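Local coordinates for cobalamin biosynthesis protein (cbiD) (Archaeoglobus fulgidus, PDB 1SR8) that probably catalyses the S-adenosylmethionine-dependent methylation of C-1 in cobalt-precorrin-5B to give cobalt-precorrin-6A, a step of anaerobic cobalamin biosynthesis, at residues G28-T33 / Y37-I42; A54-L59 / I144-E149; E165-T170 / G179-L184. All blocks are in the same frame, centred on the assembly; numbering follows the deposited sequence.

Interaction 1 (G28-T33 / Y37-I42); sequences GLYILT and YLRRGI
Ile31 and Leu38 form the hydrogen-bonded pair at the middle of this antiparallel beta hairpin, with Ile31 N donating to Leu38 O at 2.8 Å along an almost straight line (176°) and Leu38 N returning the bond to Ile31 O. A further backbone bond, Arg40 N to Leu29 O, carries the pairing beyond the regular strand. The guanidinium of Arg40 adds a side-chain tie: NH1 donates to Gly28 O at 2.9 Å, the acceptor lying near the guanidinium plane while the donor sits above the plane of the carbonyl. A bend at chi2 (-138°) brings the group back over residues 28-33, where CG1 of Ile31 rests 3.5 Å above the plane of the guanidinium, over its centre.

The aromatic contact lies on the face opposite Ile31 and Leu38, the one bearing Tyr30, Leu32, Tyr37 and Arg39. Tyr30 turns its edge toward the face of Tyr37, offset, with centroids 5.9 Å apart and planes at 79°. Arg39 runs beside Tyr30 and sets NH1 at the ring edge, 3.9 Å from CE2, the two planes nearly perpendicular. Past the tyrosines, CD1 of Leu32 packs on CE1 of Tyr37 at 3.7 Å.

Lys24 makes cation-pi contacts with both tyrosines. Arg40 forms salt bridges with Asp4 through NH2 and with Glu191 through NE, so all three guanidinium nitrogens have partners. Ile31, Thr33 and Leu38 pack against helix 195-204, while strand 36-42 is the central strand of a three-stranded antiparallel sheet, between 30-33 and 189-190.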
ATOM      1  N   GLY A  28       4.249  -9.158  -6.486  1.00 27.57           N
ATOM      2  CA  GLY A  28       3.768  -8.327  -5.396  1.00 26.89           C
ATOM      3  C   GLY A  28       2.250  -8.292  -5.355  1.00 26.68           C
ATOM      4  O   GLY A  28       1.652  -7.811  -4.394  1.00 26.07           O
ATOM      5  N   LEU A  29       1.614  -8.823  -6.393  1.00 26.37           N
ATOM      6  CA  LEU A  29       0.159  -8.814  -6.458  1.00 26.90           C
ATOM      7  C   LEU A  29      -0.533 -10.040  -5.845  1.00 26.95           C
ATOM      8  O   LEU A  29      -1.757 -10.054  -5.691  1.00 26.79           O
ATOM      9  CB  LEU A  29      -0.285  -8.599  -7.913  1.00 26.30           C
ATOM     10  CG  LEU A  29       0.042  -7.196  -8.455  1.00 25.83           C
ATOM     11  CD1 LEU A  29      -0.069  -7.190  -9.965  1.00 25.57           C
ATOM     12  CD2 LEU A  29      -0.889  -6.162  -7.846  1.00 22.26           C
ATOM     13  N   TYR A  30       0.240 -11.056  -5.473  1.00 27.89           N
ATOM     14  CA  TYR A  30      -0.357 -12.238  -4.871  1.00 27.90           C
ATOM     15  C   TYR A  30       0.320 -12.723  -3.599  1.00 28.02           C
ATOM     16  O   TYR A  30       1.552 -12.789  -3.513  1.00 26.11           O
ATOM     17  CB  TYR A  30      -0.382 -13.398  -5.864  1.00 31.92           C
ATOM     18  CG  TYR A  30      -1.189 -13.127  -7.104  1.00 35.13           C
ATOM     19  CD1 TYR A  30      -0.641 -12.415  -8.168  1.00 36.08           C
ATOM     20  CD2 TYR A  30      -2.511 -13.554  -7.202  1.00 35.60           C
ATOM     21  CE1 TYR A  30      -1.388 -12.132  -9.297  1.00 37.44           C
ATOM     22  CE2 TYR A  30      -3.270 -13.275  -8.327  1.00 37.05           C
ATOM     23  CZ  TYR A  30      -2.704 -12.560  -9.370  1.00 38.31           C
ATOM     24  OH  TYR A  30      -3.457 -12.237 -10.477  1.00 40.90           O
ATOM     25  N   ILE A  31      -0.516 -13.048  -2.615  1.00 28.11           N
ATOM     26  CA  ILE A  31      -0.078 -13.605  -1.343  1.00 28.65           C
ATOM     27  C   ILE A  31      -0.567 -15.055  -1.386  1.00 31.44           C
ATOM     28  O   ILE A  31      -1.767 -15.331  -1.331  1.00 31.39           O
ATOM     29  CB  ILE A  31      -0.735 -12.925  -0.124  1.00 26.04           C
ATOM     30  CG1 ILE A  31      -0.270 -11.476   0.000  1.00 25.57           C
ATOM     31  CG2 ILE A  31      -0.372 -13.689   1.136  1.00 24.07           C
ATOM     32  CD1 ILE A  31      -0.846 -10.759   1.204  1.00 23.24           C
ATOM     33  N   LEU A  32       0.370 -15.978  -1.508  1.00 33.20           N
ATOM     34  CA  LEU A  32       0.040 -17.389  -1.568  1.00 35.09           C
ATOM     35  C   LEU A  32      -0.473 -17.867  -0.216  1.00 35.91           C
ATOM     36  O   LEU A  32       0.067 -17.498   0.826  1.00 34.04           O
ATOM     37  CB  LEU A  32       1.289 -18.166  -1.980  1.00 35.41           C
ATOM     38  CG  LEU A  32       1.339 -19.686  -1.900  1.00 38.48           C
ATOM     39  CD1 LEU A  32       0.306 -20.309  -2.823  1.00 39.89           C
ATOM     40  CD2 LEU A  32       2.736 -20.128  -2.289  1.00 39.02           C
ATOM     41  N   THR A  33      -1.539 -18.661  -0.235  1.00 37.90           N
ATOM     42  CA  THR A  33      -2.097 -19.210   0.995  1.00 39.46           C
ATOM     43  C   THR A  33      -2.039 -20.735   0.952  1.00 41.54           C
ATOM     44  O   THR A  33      -1.597 -21.337  -0.036  1.00 39.90           O
ATOM     45  CB  THR A  33      -3.567 -18.794   1.227  1.00 38.67           C
ATOM     46  OG1 THR A  33      -4.420 -19.501   0.320  1.00 40.72           O
ATOM     47  CG2 THR A  33      -3.734 -17.302   1.018  1.00 39.28           C
ATOM     48  N   TYR A  37      -4.730 -18.259  -3.470  1.00 38.59           N
ATOM     49  CA  TYR A  37      -4.027 -16.976  -3.442  1.00 38.56           C
ATOM     50  C   TYR A  37      -4.919 -15.855  -2.909  1.00 37.46           C
ATOM     51  O   TYR A  37      -6.145 -15.937  -2.978  1.00 38.92           O
ATOM     52  CB  TYR A  37      -3.582 -16.578  -4.860  1.00 39.84           C
ATOM     53  CG  TYR A  37      -2.547 -17.482  -5.500  1.00 42.61           C
ATOM     54  CD1 TYR A  37      -1.184 -17.322  -5.230  1.00 43.00           C
ATOM     55  CD2 TYR A  37      -2.930 -18.510  -6.371  1.00 44.26           C
ATOM     56  CE1 TYR A  37      -0.220 -18.167  -5.811  1.00 44.53           C
ATOM     57  CE2 TYR A  37      -1.973 -19.364  -6.959  1.00 46.14           C
ATOM     58  CZ  TYR A  37      -0.623 -19.187  -6.674  1.00 45.51           C
ATOM     59  OH  TYR A  37       0.316 -20.029  -7.236  1.00 45.29           O
ATOM     60  N   LEU A  38      -4.293 -14.821  -2.352  1.00 35.19           N
ATOM     61  CA  LEU A  38      -5.012 -13.637  -1.891  1.00 32.23           C
ATOM     62  C   LEU A  38      -4.458 -12.561  -2.820  1.00 31.55           C
ATOM     63  O   LEU A  38      -3.259 -12.540  -3.110  1.00 30.66           O
ATOM     64  CB  LEU A  38      -4.694 -13.291  -0.433  1.00 32.81           C
ATOM     65  CG  LEU A  38      -5.580 -13.922   0.646  1.00 34.38           C
ATOM     66  CD1 LEU A  38      -5.058 -13.560   2.029  1.00 35.71           C
ATOM     67  CD2 LEU A  38      -7.001 -13.434   0.484  1.00 33.78           C
ATOM     68  N   ARG A  39      -5.331 -11.688  -3.309  1.00 31.07           N
ATOM     69  CA  ARG A  39      -4.925 -10.633  -4.232  1.00 30.48           C
ATOM     70  C   ARG A  39      -4.634  -9.293  -3.540  1.00 27.43           C
ATOM     71  O   ARG A  39      -5.450  -8.787  -2.772  1.00 25.92           O
ATOM     72  CB  ARG A  39      -6.017 -10.441  -5.307  1.00 33.08           C
ATOM     73  CG  ARG A  39      -6.300 -11.683  -6.170  1.00 38.36           C
ATOM     74  CD  ARG A  39      -7.745 -11.714  -6.704  1.00 43.00           C
ATOM     75  NE  ARG A  39      -7.882 -11.280  -8.101  1.00 49.50           N
ATOM     76  CZ  ARG A  39      -7.592 -12.024  -9.177  1.00 52.30           C
ATOM     77  NH1 ARG A  39      -7.138 -13.268  -9.042  1.00 53.75           N
ATOM     78  NH2 ARG A  39      -7.762 -11.525 -10.400  1.00 51.84           N
ATOM     79  N   ARG A  40      -3.453  -8.739  -3.799  1.00 25.60           N
ATOM     80  CA  ARG A  40      -3.094  -7.435  -3.253  1.00 25.29           C
ATOM     81  C   ARG A  40      -3.675  -6.396  -4.213  1.00 25.95           C
ATOM     82  O   ARG A  40      -3.920  -6.694  -5.386  1.00 25.66           O
ATOM     83  CB  ARG A  40      -1.573  -7.245  -3.215  1.00 23.53           C
ATOM     84  CG  ARG A  40      -0.855  -8.015  -2.132  1.00 23.57           C
ATOM     85  CD  ARG A  40       0.214  -7.134  -1.511  1.00 21.87           C
ATOM     86  NE  ARG A  40       0.937  -7.797  -0.433  1.00 21.94           N
ATOM     87  CZ  ARG A  40       1.916  -8.678  -0.619  1.00 21.95           C
ATOM     88  NH1 ARG A  40       2.288  -9.004  -1.848  1.00 21.63           N
ATOM     89  NH2 ARG A  40       2.527  -9.227   0.424  1.00 18.90           N
ATOM     90  N   GLY A  41      -3.889  -5.180  -3.725  1.00 24.81           N
ATOM     91  CA  GLY A  41      -4.406  -4.130  -4.584  1.00 22.44           C
ATOM     92  C   GLY A  41      -3.311  -3.118  -4.840  1.00 21.53           C
ATOM     93  O   GLY A  41      -2.151  -3.358  -4.498  1.00 19.71           O
ATOM     94  N   ILE A  42      -3.662  -1.999  -5.465  1.00 20.93           N
ATOM     95  CA  ILE A  42      -2.702  -0.932  -5.723  1.00 20.39           C
ATOM     96  C   ILE A  42      -3.194   0.279  -4.949  1.00 20.68           C
ATOM     97  O   ILE A  42      -4.402   0.509  -4.844  1.00 21.31           O
ATOM     98  CB  ILE A  42      -2.598  -0.561  -7.224  1.00 20.51           C
ATOM     99  CG1 ILE A  42      -3.991  -0.261  -7.794  1.00 21.35           C
ATOM    100  CG2 ILE A  42      -1.884  -1.676  -7.982  1.00 21.94           C
ATOM    101  CD1 ILE A  42      -3.975   0.357  -9.186  1.00 20.84           C
TER
HETATM  102  O   HOH W   1      -4.007  -8.569  -6.988  1.00 38.54           O
HETATM  103  O   HOH W   2       3.405 -11.070  -3.936  1.00 23.30           O

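Interaction 2 (A54-L59 / I144-E149); sequences AAIASL and IKASRE
Ile56 reaches from helix 44-57 toward helix 133-149 and meets it with the end of its longer branch. Its CD1 methyl lies 3.9 Å from CB of Ala146, a methyl-to-methyl contact in which both residues direct their CB atoms at the opposing helix. The isoleucine chain is extended: CG1 points away from the carbonyl carbon (chi1 -68°) and chi2 is close to 180°, which carries CD1 across the gap between the helices. The shorter branch, CG2, takes a different partner and approaches the backbone, 3.9 Å from Ala146 O. The two branches thus meet Ala146 at different points, CD1 at its methyl and CG2 at its carbonyl oxygen.

Ser147 enters from the flank. Its CB points away from helix 44-57, yet OG comes to 4.1 Å from Ile56 CD1, so the same methyl touches both a methyl and a hydroxyl oxygen. The hydroxyl has its polar partner within its own helix, where OG hydrogen-bonds to Phe143 O one turn earlier.

The small alanine lets the backbones come fairly near, with CA of Ile56 and CA of Ala146 6.7 Å apart, but the junction is slight and buries just 115 Å² in all. Phe150 and Phe152, which follow helix 133-149, also pack on Ile56 and enlarge its apolar surroundings. Elsewhere on helix 44-57, Ala54 lies against strands 63-68 and 76-83 and Ala55 against strand 105-111. The arrangement is an apolar helix-helix contact on a largely antiparallel mixed sheet, where a helix lying on the sheet is joined by a second helix through an isoleucine-alanine pair.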
ATOM      1  N   ALA A  54       0.246   6.853 -18.135  1.00 23.55           N
ATOM      2  CA  ALA A  54      -0.613   6.549 -19.279  1.00 23.57           C
ATOM      3  C   ALA A  54      -0.955   7.802 -20.092  1.00 24.28           C
ATOM      4  O   ALA A  54      -1.036   7.755 -21.316  1.00 25.26           O
ATOM      5  CB  ALA A  54      -1.889   5.863 -18.807  1.00 23.69           C
ATOM      6  N   ALA A  55      -1.163   8.922 -19.416  1.00 23.47           N
ATOM      7  CA  ALA A  55      -1.483  10.154 -20.113  1.00 24.30           C
ATOM      8  C   ALA A  55      -0.338  10.581 -21.040  1.00 26.00           C
ATOM      9  O   ALA A  55      -0.576  10.986 -22.182  1.00 26.26           O
ATOM     10  CB  ALA A  55      -1.793  11.256 -19.103  1.00 24.25           C
ATOM     11  N   ILE A  56       0.901  10.488 -20.550  1.00 26.18           N
ATOM     12  CA  ILE A  56       2.086  10.861 -21.333  1.00 26.93           C
ATOM     13  C   ILE A  56       2.319   9.891 -22.490  1.00 27.89           C
ATOM     14  O   ILE A  56       2.566  10.296 -23.619  1.00 29.54           O
ATOM     15  CB  ILE A  56       3.373  10.880 -20.454  1.00 26.08           C
ATOM     16  CG1 ILE A  56       3.307  12.029 -19.441  1.00 25.06           C
ATOM     17  CG2 ILE A  56       4.613  11.012 -21.336  1.00 25.06           C
ATOM     18  CD1 ILE A  56       4.498  12.089 -18.512  1.00 22.38           C
ATOM     19  N   ALA A  57       2.250   8.604 -22.191  1.00 27.67           N
ATOM     20  CA  ALA A  57       2.442   7.572 -23.186  1.00 27.74           C
ATOM     21  C   ALA A  57       1.378   7.625 -24.289  1.00 30.34           C
ATOM     22  O   ALA A  57       1.684   7.397 -25.460  1.00 31.70           O
ATOM     23  CB  ALA A  57       2.413   6.218 -22.509  1.00 27.59           C
ATOM     24  N   SER A  58       0.136   7.930 -23.918  1.00 31.29           N
ATOM     25  CA  SER A  58      -0.969   7.975 -24.881  1.00 32.81           C
ATOM     26  C   SER A  58      -0.830   9.064 -25.933  1.00 34.99           C
ATOM     27  O   SER A  58      -1.556   9.076 -26.927  1.00 35.53           O
ATOM     28  CB  SER A  58      -2.307   8.139 -24.158  1.00 30.14           C
ATOM     29  OG  SER A  58      -2.446   9.447 -23.646  1.00 29.22           O
ATOM     30  N   LEU A  59       0.094   9.987 -25.719  1.00 36.92           N
ATOM     31  CA  LEU A  59       0.304  11.050 -26.686  1.00 39.77           C
ATOM     32  C   LEU A  59       0.877  10.497 -27.981  1.00 42.49           C
ATOM     33  O   LEU A  59       0.483  10.910 -29.068  1.00 43.64           O
ATOM     34  CB  LEU A  59       1.259  12.091 -26.131  1.00 37.76           C
ATOM     35  CG  LEU A  59       0.653  13.046 -25.123  1.00 36.58           C
ATOM     36  CD1 LEU A  59       1.698  14.068 -24.718  1.00 35.36           C
ATOM     37  CD2 LEU A  59      -0.555  13.717 -25.744  1.00 35.95           C
ATOM     38  N   ILE A 144       9.265  11.214 -14.298  1.00 18.30           N
ATOM     39  CA  ILE A 144      10.589  11.392 -14.889  1.00 21.11           C
ATOM     40  C   ILE A 144      10.842  10.307 -15.928  1.00 21.96           C
ATOM     41  O   ILE A 144      11.238  10.608 -17.053  1.00 21.43           O
ATOM     42  CB  ILE A 144      11.713  11.297 -13.832  1.00 21.86           C
ATOM     43  CG1 ILE A 144      11.623  12.458 -12.842  1.00 22.40           C
ATOM     44  CG2 ILE A 144      13.066  11.301 -14.519  1.00 22.28           C
ATOM     45  CD1 ILE A 144      12.546  12.288 -11.647  1.00 22.88           C
ATOM     46  N   LYS A 145      10.621   9.047 -15.549  1.00 23.27           N
ATOM     47  CA  LYS A 145      10.831   7.936 -16.473  1.00 24.35           C
ATOM     48  C   LYS A 145       9.992   8.124 -17.746  1.00 24.19           C
ATOM     49  O   LYS A 145      10.508   8.024 -18.866  1.00 22.72           O
ATOM     50  CB  LYS A 145      10.465   6.589 -15.824  1.00 27.63           C
ATOM     51  CG  LYS A 145      10.712   5.380 -16.764  1.00 32.83           C
ATOM     52  CD  LYS A 145       9.827   4.147 -16.469  1.00 39.02           C
ATOM     53  CE  LYS A 145      10.383   3.226 -15.358  1.00 42.06           C
ATOM     54  NZ  LYS A 145       9.515   2.019 -15.093  1.00 40.94           N
ATOM     55  N   ALA A 146       8.699   8.393 -17.571  1.00 23.13           N
ATOM     56  CA  ALA A 146       7.811   8.584 -18.708  1.00 22.94           C
ATOM     57  C   ALA A 146       8.215   9.791 -19.553  1.00 23.36           C
ATOM     58  O   ALA A 146       8.237   9.704 -20.780  1.00 23.39           O
ATOM     59  CB  ALA A 146       6.366   8.725 -18.234  1.00 22.10           C
ATOM     60  N   SER A 147       8.538  10.910 -18.908  1.00 22.89           N
ATOM     61  CA  SER A 147       8.938  12.108 -19.651  1.00 22.83           C
ATOM     62  C   SER A 147      10.095  11.797 -20.592  1.00 23.61           C
ATOM     63  O   SER A 147      10.129  12.277 -21.723  1.00 22.09           O
ATOM     64  CB  SER A 147       9.343  13.239 -18.695  1.00 21.96           C
ATOM     65  OG  SER A 147       8.221  13.737 -17.991  1.00 19.07           O
ATOM     66  N   ARG A 148      11.035  10.983 -20.123  1.00 24.03           N
ATOM     67  CA  ARG A 148      12.197  10.606 -20.919  1.00 26.29           C
ATOM     68  C   ARG A 148      11.878   9.564 -21.991  1.00 28.02           C
ATOM     69  O   ARG A 148      12.286   9.704 -23.139  1.00 29.07           O
ATOM     70  CB  ARG A 148      13.305  10.078 -20.008  1.00 25.02           C
ATOM     71  CG  ARG A 148      13.990  11.153 -19.208  1.00 25.47           C
ATOM     72  CD  ARG A 148      14.858  10.559 -18.134  1.00 27.36           C
ATOM     73  NE  ARG A 148      15.670  11.576 -17.479  1.00 29.18           N
ATOM     74  CZ  ARG A 148      16.313  11.387 -16.332  1.00 32.50           C
ATOM     75  NH1 ARG A 148      16.231  10.213 -15.719  1.00 33.03           N
ATOM     76  NH2 ARG A 148      17.038  12.364 -15.800  1.00 31.94           N
ATOM     77  N   GLU A 149      11.150   8.519 -21.624  1.00 29.41           N
ATOM     78  CA  GLU A 149      10.811   7.476 -22.582  1.00 31.84           C
ATOM     79  C   GLU A 149      10.008   7.990 -23.763  1.00 32.09           C
ATOM     80  O   GLU A 149      10.230   7.577 -24.899  1.00 32.24           O
ATOM     81  CB  GLU A 149      10.009   6.373 -21.901  1.00 34.55           C
ATOM     82  CG  GLU A 149       9.738   5.179 -22.794  1.00 38.27           C
ATOM     83  CD  GLU A 149       9.114   4.025 -22.036  1.00 41.04           C
ATOM     84  OE1 GLU A 149       9.536   3.774 -20.885  1.00 42.17           O
ATOM     85  OE2 GLU A 149       8.210   3.364 -22.592  1.00 42.75           O
TER

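Interaction 3 (E165-T170 / G179-L184); sequences EVAKKT and GGISIL
Ala167 lays its CB methyl over the peptide that links Gly180 to Ile181, 3.5 Å from Gly180 C, with Gly180 O at a similar distance. This is a short helix packed on the edge strand of a small mixed sheet: helix 163-168 rests on the short, weakly bonded strand 180-181, whose neighbour in that sheet is strand 121-125.

At this point the two backbones run close together, and CA of Ala167 comes within 5.1 Å of CA of Ile181. Beside it, Ile181 presents CG2 to the helix. With chi1 at 61°, CG1 sits between the backbone N and C, and CG2 is turned toward the helix, where Ile181 CG2 lies 4.2 Å from Ala167 CB. The contact is apolar and small, burying 139 Å² between the segments.

Phe106 of strand 105-111 also packs on Ile181, while Ile104 touches Val166, so the core continues beyond the helix and strand. The backbone of Ile181 is meanwhile hydrogen-bonded to Gly121 and Gly123. At the looser edge of the contact, Val166 CG1 lies 4.3 Å from Ile181 CG2.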
ATOM      1  N   GLU A 165     -16.498  13.724  -2.677  1.00 39.69           N
ATOM      2  CA  GLU A 165     -17.591  12.965  -2.096  1.00 40.39           C
ATOM      3  C   GLU A 165     -17.045  11.806  -1.278  1.00 40.23           C
ATOM      4  O   GLU A 165     -17.238  11.754  -0.064  1.00 40.56           O
ATOM      5  CB  GLU A 165     -18.520  12.429  -3.186  1.00 41.81           C
ATOM      6  CG  GLU A 165     -19.548  13.436  -3.642  1.00 45.92           C
ATOM      7  CD  GLU A 165     -20.223  14.146  -2.474  1.00 49.08           C
ATOM      8  OE1 GLU A 165     -20.780  13.458  -1.588  1.00 50.29           O
ATOM      9  OE2 GLU A 165     -20.193  15.400  -2.441  1.00 51.87           O
ATOM     10  N   VAL A 166     -16.366  10.877  -1.947  1.00 39.30           N
ATOM     11  CA  VAL A 166     -15.787   9.716  -1.275  1.00 38.75           C
ATOM     12  C   VAL A 166     -15.098  10.147   0.010  1.00 39.68           C
ATOM     13  O   VAL A 166     -15.090   9.412   0.994  1.00 40.69           O
ATOM     14  CB  VAL A 166     -14.758   8.996  -2.176  1.00 36.12           C
ATOM     15  CG1 VAL A 166     -14.075   7.885  -1.406  1.00 33.90           C
ATOM     16  CG2 VAL A 166     -15.450   8.434  -3.394  1.00 34.46           C
ATOM     17  N   ALA A 167     -14.532  11.348  -0.007  1.00 41.56           N
ATOM     18  CA  ALA A 167     -13.833  11.897   1.148  1.00 44.89           C
ATOM     19  C   ALA A 167     -14.768  12.108   2.335  1.00 47.71           C
ATOM     20  O   ALA A 167     -14.396  11.875   3.487  1.00 48.80           O
ATOM     21  CB  ALA A 167     -13.168  13.218   0.768  1.00 44.14           C
ATOM     22  N   LYS A 168     -15.987  12.552   2.053  1.00 50.87           N
ATOM     23  CA  LYS A 168     -16.965  12.800   3.108  1.00 53.41           C
ATOM     24  C   LYS A 168     -17.202  11.568   3.983  1.00 54.65           C
ATOM     25  O   LYS A 168     -17.633  11.685   5.124  1.00 55.85           O
ATOM     26  CB  LYS A 168     -18.293  13.270   2.496  1.00 53.33           C
ATOM     27  CG  LYS A 168     -18.239  14.633   1.796  1.00 54.13           C
ATOM     28  CD  LYS A 168     -19.623  15.023   1.284  1.00 56.66           C
ATOM     29  CE  LYS A 168     -19.691  16.469   0.776  1.00 58.33           C
ATOM     30  NZ  LYS A 168     -19.082  16.699  -0.571  1.00 60.25           N
ATOM     31  N   LYS A 169     -16.909  10.387   3.454  1.00 56.40           N
ATOM     32  CA  LYS A 169     -17.120   9.153   4.206  1.00 58.81           C
ATOM     33  C   LYS A 169     -15.804   8.486   4.569  1.00 59.26           C
ATOM     34  O   LYS A 169     -15.765   7.303   4.907  1.00 59.82           O
ATOM     35  CB  LYS A 169     -17.993   8.183   3.392  1.00 60.41           C
ATOM     36  CG  LYS A 169     -17.390   7.766   2.053  1.00 62.54           C
ATOM     37  CD  LYS A 169     -18.463   7.321   1.059  1.00 64.26           C
ATOM     38  CE  LYS A 169     -19.121   6.009   1.458  1.00 66.04           C
ATOM     39  NZ  LYS A 169     -18.176   4.854   1.390  1.00 66.12           N
ATOM     40  N   THR A 170     -14.724   9.252   4.505  1.00 59.75           N
ATOM     41  CA  THR A 170     -13.412   8.716   4.822  1.00 60.81           C
ATOM     42  C   THR A 170     -12.929   9.292   6.151  1.00 60.74           C
ATOM     43  O   THR A 170     -11.892   8.886   6.682  1.00 60.15           O
ATOM     44  CB  THR A 170     -12.404   9.054   3.705  1.00 61.43           C
ATOM     45  OG1 THR A 170     -11.254   8.213   3.829  1.00 63.63           O
ATOM     46  CG2 THR A 170     -11.966  10.504   3.804  1.00 61.58           C
ATOM     47  N   GLY A 179     -11.823  18.738   1.153  1.00 37.17           N
ATOM     48  CA  GLY A 179     -12.040  18.901  -0.271  1.00 34.33           C
ATOM     49  C   GLY A 179     -11.651  17.715  -1.137  1.00 32.64           C
ATOM     50  O   GLY A 179     -11.693  17.813  -2.364  1.00 34.55           O
ATOM     51  N   GLY A 180     -11.271  16.599  -0.524  1.00 29.29           N
ATOM     52  CA  GLY A 180     -10.892  15.441  -1.313  1.00 26.82           C
ATOM     53  C   GLY A 180     -10.131  14.383  -0.537  1.00 25.94           C
ATOM     54  O   GLY A 180      -9.874  14.535   0.656  1.00 24.60           O
ATOM     55  N   ILE A 181      -9.769  13.303  -1.220  1.00 23.08           N
ATOM     56  CA  ILE A 181      -9.040  12.213  -0.585  1.00 22.05           C
ATOM     57  C   ILE A 181      -7.534  12.459  -0.563  1.00 22.22           C
ATOM     58  O   ILE A 181      -7.029  13.406  -1.172  1.00 20.26           O
ATOM     59  CB  ILE A 181      -9.276  10.880  -1.323  1.00 21.05           C
ATOM     60  CG1 ILE A 181      -8.787  10.990  -2.771  1.00 20.47           C
ATOM     61  CG2 ILE A 181     -10.747  10.542  -1.320  1.00 21.05           C
ATOM     62  CD1 ILE A 181      -8.733   9.664  -3.505  1.00 18.69           C
ATOM     63  N   SER A 182      -6.828  11.584   0.147  1.00 21.78           N
ATOM     64  CA  SER A 182      -5.374  11.640   0.239  1.00 20.33           C
ATOM     65  C   SER A 182      -4.799  10.674  -0.805  1.00 18.89           C
ATOM     66  O   SER A 182      -5.451   9.718  -1.217  1.00 18.56           O
ATOM     67  CB  SER A 182      -4.908  11.187   1.625  1.00 18.70           C
ATOM     68  OG  SER A 182      -5.577  11.874   2.666  1.00 22.83           O
ATOM     69  N   ILE A 183      -3.586  10.945  -1.254  1.00 18.53           N
ATOM     70  CA  ILE A 183      -2.917  10.069  -2.194  1.00 18.35           C
ATOM     71  C   ILE A 183      -1.741   9.548  -1.380  1.00 19.04           C
ATOM     72  O   ILE A 183      -0.867  10.310  -0.971  1.00 20.00           O
ATOM     73  CB  ILE A 183      -2.439  10.833  -3.431  1.00 16.99           C
ATOM     74  CG1 ILE A 183      -3.658  11.376  -4.181  1.00 17.48           C
ATOM     75  CG2 ILE A 183      -1.610   9.925  -4.323  1.00 16.57           C
ATOM     76  CD1 ILE A 183      -3.331  12.116  -5.450  1.00 19.51           C
ATOM     77  N   LEU A 184      -1.732   8.247  -1.125  1.00 19.40           N
ATOM     78  CA  LEU A 184      -0.691   7.656  -0.308  1.00 19.50           C
ATOM     79  C   LEU A 184      -0.329   6.226  -0.687  1.00 18.48           C
ATOM     80  O   LEU A 184      -0.835   5.677  -1.663  1.00 16.71           O
ATOM     81  CB  LEU A 184      -1.142   7.717   1.151  1.00 21.43           C
ATOM     82  CG  LEU A 184      -2.545   7.174   1.416  1.00 22.89           C
ATOM     83  CD1 LEU A 184      -2.476   5.660   1.569  1.00 24.28           C
ATOM     84  CD2 LEU A 184      -3.120   7.802   2.677  1.00 21.62           C
TER

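How the interactions relate
The three contacts are separate, with centres 25 to 28 Å apart, and none touches another. Interactions 1 and 3 come nearest, about 7 Å between nearest atoms, although they lie on opposite sides of the chain's centre. The chain itself connects interactions 1 and 2: strand 36-42 of the hairpin is followed by helix 44-57, which carries residues 54-59, and about 11 Å separates their nearest atoms. Interactions 2 and 3 are further apart, about 14 Å at nearest atoms, but share a neighbour in strand 105-111, touched by Ala55 and by Ile181. Helix 133-149 likewise packs on Ile183 of residues 179-184 and supplies residues 144-149.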